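Side-chain contact in Lmo1076 protein (Listeria monocytogenes serovar 1/2a, PDB 5JQC), which is a putative secreted autolysin thought to help break down the bacterial cell wall, seen here in three of its SH3-like GW modules: residues Leu106-Lys111 and Thr157-Gln162. Sequence-based numbering, arbitrary orientation.
Sequences LNLTGK and TYYQFQ
In the middle one of three GW modules, small SH3-like domains built on a strongly curved antiparallel sheet, Leu-106 and Leu-108 face the ring of Tyr-159 across the concave side of the sheet. The main touch is made by one methyl: CD1 of Leu-106 lies 3.7 Å from CE1 of Tyr-159 and 4.0 Å from CD1 of the same ring. It approaches the ring obliquely, and the two side chains cross at about a right angle. Each residue has its CG anti to the carbonyl carbon (chi1 -65° in Leu-106 and -75° in Tyr-159); for the tyrosine this brings the ring to the leucines although its CB does not point at them. Farther along the ring, the contact thins out, with CD1 of Leu-108 4.4 Å from the phenolic OH of Tyr-159. No hydrogen bond joins the segments; the contact is mainly apolar and small, burying 92 Å² in all. The types suit the place: the long tyrosine ring spans much of the gap over the intervening strand and ends in a polar group, fitting for a contact near the surface, while the branched end of leucine meets it with a methyl. Residues 106-111 and 157-162 are not sheet neighbours. Strand 144-153 runs between them and is backbone hydrogen-bonded to strand 103-112, Leu-106 with Ile-148 and Leu-108 with Ile-147, while Leu-106 also packs on Ile-147. Phe-176, at the start of edge strand 176-178, meets the Tyr-159 ring edge-to-face, tying the contact to the strand on the other side of 103-112.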
ATOM      1  N   LEU A 106      -6.598  -3.563  -3.708  1.00 57.75           N
ATOM      2  CA  LEU A 106      -7.411  -3.770  -2.519  1.00 58.73           C
ATOM      3  C   LEU A 106      -8.733  -3.046  -2.681  1.00 58.19           C
ATOM      4  O   LEU A 106      -8.873  -2.146  -3.513  1.00 55.83           O
ATOM      5  CB  LEU A 106      -6.711  -3.246  -1.257  1.00 59.78           C
ATOM      6  CG  LEU A 106      -5.431  -3.954  -0.838  1.00 58.61           C
ATOM      7  CD1 LEU A 106      -4.823  -3.261   0.375  1.00 57.50           C
ATOM      8  CD2 LEU A 106      -5.743  -5.406  -0.541  1.00 55.74           C
ATOM      9  N   ASN A 107      -9.697  -3.417  -1.826  1.00 56.42           N
ATOM     10  CA  ASN A 107     -10.974  -2.710  -1.756  1.00 56.55           C
ATOM     11  C   ASN A 107     -11.427  -2.658  -0.294  1.00 58.36           C
ATOM     12  O   ASN A 107     -12.366  -3.329   0.133  1.00 59.92           O
ATOM     13  CB  ASN A 107     -12.040  -3.375  -2.638  1.00 62.00           C
ATOM     14  CG  ASN A 107     -13.388  -2.684  -2.534  1.00 63.65           C
ATOM     15  OD1 ASN A 107     -13.453  -1.457  -2.411  1.00 63.55           O
ATOM     16  ND2 ASN A 107     -14.472  -3.468  -2.559  1.00 62.04           N
ATOM     17  N   LEU A 108     -10.768  -1.824   0.499  1.00 55.49           N
ATOM     18  CA  LEU A 108     -11.059  -1.715   1.916  1.00 52.21           C
ATOM     19  C   LEU A 108     -11.489  -0.296   2.228  1.00 50.54           C
ATOM     20  O   LEU A 108     -11.246   0.633   1.450  1.00 53.36           O
ATOM     21  CB  LEU A 108      -9.830  -2.072   2.766  1.00 53.64           C
ATOM     22  CG  LEU A 108      -9.139  -3.362   2.338  1.00 52.54           C
ATOM     23  CD1 LEU A 108      -7.861  -3.593   3.142  1.00 49.46           C
ATOM     24  CD2 LEU A 108     -10.118  -4.503   2.507  1.00 50.72           C
ATOM     25  N   THR A 109     -12.124  -0.128   3.384  1.00 48.74           N
ATOM     26  CA  THR A 109     -12.329   1.197   3.936  1.00 51.44           C
ATOM     27  C   THR A 109     -11.904   1.205   5.393  1.00 49.99           C
ATOM     28  O   THR A 109     -11.899   0.169   6.070  1.00 47.10           O
ATOM     29  CB  THR A 109     -13.787   1.668   3.814  1.00 53.91           C
ATOM     30  OG1 THR A 109     -14.588   1.063   4.841  1.00 55.04           O
ATOM     31  CG2 THR A 109     -14.352   1.300   2.454  1.00 53.10           C
ATOM     32  N   GLY A 110     -11.552   2.389   5.871  1.00 49.48           N
ATOM     33  CA  GLY A 110     -11.154   2.521   7.255  1.00 46.92           C
ATOM     34  C   GLY A 110     -11.040   3.979   7.619  1.00 47.40           C
ATOM     35  O   GLY A 110     -11.358   4.871   6.827  1.00 47.72           O
ATOM     36  N   LYS A 111     -10.588   4.212   8.844  1.00 45.54           N
ATOM     37  CA  LYS A 111     -10.391   5.555   9.371  1.00 49.06           C
ATOM     38  C   LYS A 111      -8.895   5.777   9.566  1.00 47.91           C
ATOM     39  O   LYS A 111      -8.200   4.898  10.088  1.00 54.41           O
ATOM     40  CB  LYS A 111     -11.144   5.743  10.689  1.00 44.36           C
ATOM     41  CG  LYS A 111     -10.857   7.070  11.388  1.00 49.54           C
ATOM     42  CD  LYS A 111     -11.860   7.387  12.493  1.00 57.81           C
ATOM     43  CE  LYS A 111     -13.271   7.534  11.925  1.00 67.49           C
ATOM     44  NZ  LYS A 111     -14.247   7.960  12.979  1.00 78.67           N
ATOM     45  N   THR A 157       4.219  -2.242   5.326  1.00 51.00           N
ATOM     46  CA  THR A 157       3.132  -2.219   4.356  1.00 49.89           C
ATOM     47  C   THR A 157       2.587  -0.802   4.230  1.00 46.70           C
ATOM     48  O   THR A 157       2.365  -0.120   5.239  1.00 53.41           O
ATOM     49  CB  THR A 157       2.020  -3.176   4.780  1.00 54.45           C
ATOM     50  OG1 THR A 157       2.591  -4.453   5.081  1.00 56.10           O
ATOM     51  CG2 THR A 157       1.000  -3.342   3.678  1.00 59.31           C
ATOM     52  N   TYR A 158       2.390  -0.367   2.993  1.00 44.95           N
ATOM     53  CA  TYR A 158       1.907   0.963   2.664  1.00 45.93           C
ATOM     54  C   TYR A 158       0.615   0.846   1.873  1.00 52.57           C
ATOM     55  O   TYR A 158       0.570   0.143   0.857  1.00 56.62           O
ATOM     56  CB  TYR A 158       2.940   1.718   1.845  1.00 46.21           C
ATOM     57  CG  TYR A 158       4.181   2.016   2.649  1.00 50.68           C
ATOM     58  CD1 TYR A 158       4.217   3.103   3.504  1.00 49.51           C
ATOM     59  CD2 TYR A 158       5.301   1.190   2.582  1.00 52.18           C
ATOM     60  CE1 TYR A 158       5.320   3.387   4.260  1.00 48.99           C
ATOM     61  CE2 TYR A 158       6.436   1.470   3.345  1.00 52.96           C
ATOM     62  CZ  TYR A 158       6.429   2.574   4.182  1.00 52.03           C
ATOM     63  OH  TYR A 158       7.527   2.874   4.952  1.00 51.01           O
ATOM     64  N   TYR A 159      -0.421   1.542   2.321  1.00 45.73           N
ATOM     65  CA  TYR A 159      -1.711   1.553   1.629  1.00 45.61           C
ATOM     66  C   TYR A 159      -1.816   2.778   0.745  1.00 50.64           C
ATOM     67  O   TYR A 159      -1.524   3.893   1.193  1.00 54.23           O
ATOM     68  CB  TYR A 159      -2.868   1.594   2.615  1.00 42.35           C
ATOM     69  CG  TYR A 159      -3.142   0.310   3.296  1.00 45.44           C
ATOM     70  CD1 TYR A 159      -2.713  -0.890   2.758  1.00 47.43           C
ATOM     71  CD2 TYR A 159      -3.844   0.294   4.483  1.00 45.46           C
ATOM     72  CE1 TYR A 159      -2.977  -2.080   3.404  1.00 50.39           C
ATOM     73  CE2 TYR A 159      -4.119  -0.875   5.135  1.00 48.88           C
ATOM     74  CZ  TYR A 159      -3.693  -2.064   4.593  1.00 52.47           C
ATOM     75  OH  TYR A 159      -3.973  -3.239   5.257  1.00 56.86           O
ATOM     76  N   GLN A 160      -2.268   2.584  -0.483  1.00 50.13           N
ATOM     77  CA  GLN A 160      -2.720   3.698  -1.302  1.00 51.40           C
ATOM     78  C   GLN A 160      -4.191   3.942  -0.987  1.00 47.58           C
ATOM     79  O   GLN A 160      -4.973   2.992  -0.896  1.00 52.60           O
ATOM     80  CB  GLN A 160      -2.519   3.395  -2.786  1.00 52.42           C
ATOM     81  CG  GLN A 160      -2.708   4.618  -3.654  1.00 53.17           C
ATOM     82  CD  GLN A 160      -2.597   4.316  -5.116  1.00 54.62           C
ATOM     83  OE1 GLN A 160      -2.966   3.235  -5.564  1.00 64.40           O
ATOM     84  NE2 GLN A 160      -2.074   5.270  -5.880  1.00 51.41           N
ATOM     85  N   PHE A 161      -4.569   5.202  -0.803  1.00 49.99           N
ATOM     86  CA  PHE A 161      -5.869   5.495  -0.213  1.00 52.05           C
ATOM     87  C   PHE A 161      -6.493   6.750  -0.814  1.00 52.49           C
ATOM     88  O   PHE A 161      -5.806   7.640  -1.325  1.00 53.77           O
ATOM     89  CB  PHE A 161      -5.771   5.672   1.307  1.00 54.10           C
ATOM     90  CG  PHE A 161      -5.094   6.957   1.715  1.00 58.52           C
ATOM     91  CD1 PHE A 161      -3.722   7.082   1.652  1.00 55.28           C
ATOM     92  CD2 PHE A 161      -5.833   8.043   2.131  1.00 56.38           C
ATOM     93  CE1 PHE A 161      -3.110   8.258   1.994  1.00 53.37           C
ATOM     94  CE2 PHE A 161      -5.228   9.213   2.475  1.00 55.81           C
ATOM     95  CZ  PHE A 161      -3.863   9.323   2.412  1.00 57.36           C
ATOM     96  N   GLN A 162      -7.819   6.822  -0.698  1.00 53.52           N
ATOM     97  CA  GLN A 162      -8.615   7.938  -1.195  1.00 55.20           C
ATOM     98  C   GLN A 162      -9.413   8.553  -0.056  1.00 56.15           C
ATOM     99  O   GLN A 162      -9.899   7.838   0.831  1.00 54.36           O
ATOM    100  CB  GLN A 162      -9.573   7.487  -2.291  1.00 52.66           C
ATOM    101  CG  GLN A 162      -8.895   6.716  -3.400  1.00 56.22           C
ATOM    102  CD  GLN A 162      -9.878   6.279  -4.475  1.00 64.89           C
ATOM    103  OE1 GLN A 162     -10.882   5.619  -4.190  1.00 63.46           O
ATOM    104  NE2 GLN A 162      -9.589   6.637  -5.720  1.00 71.04           N
TER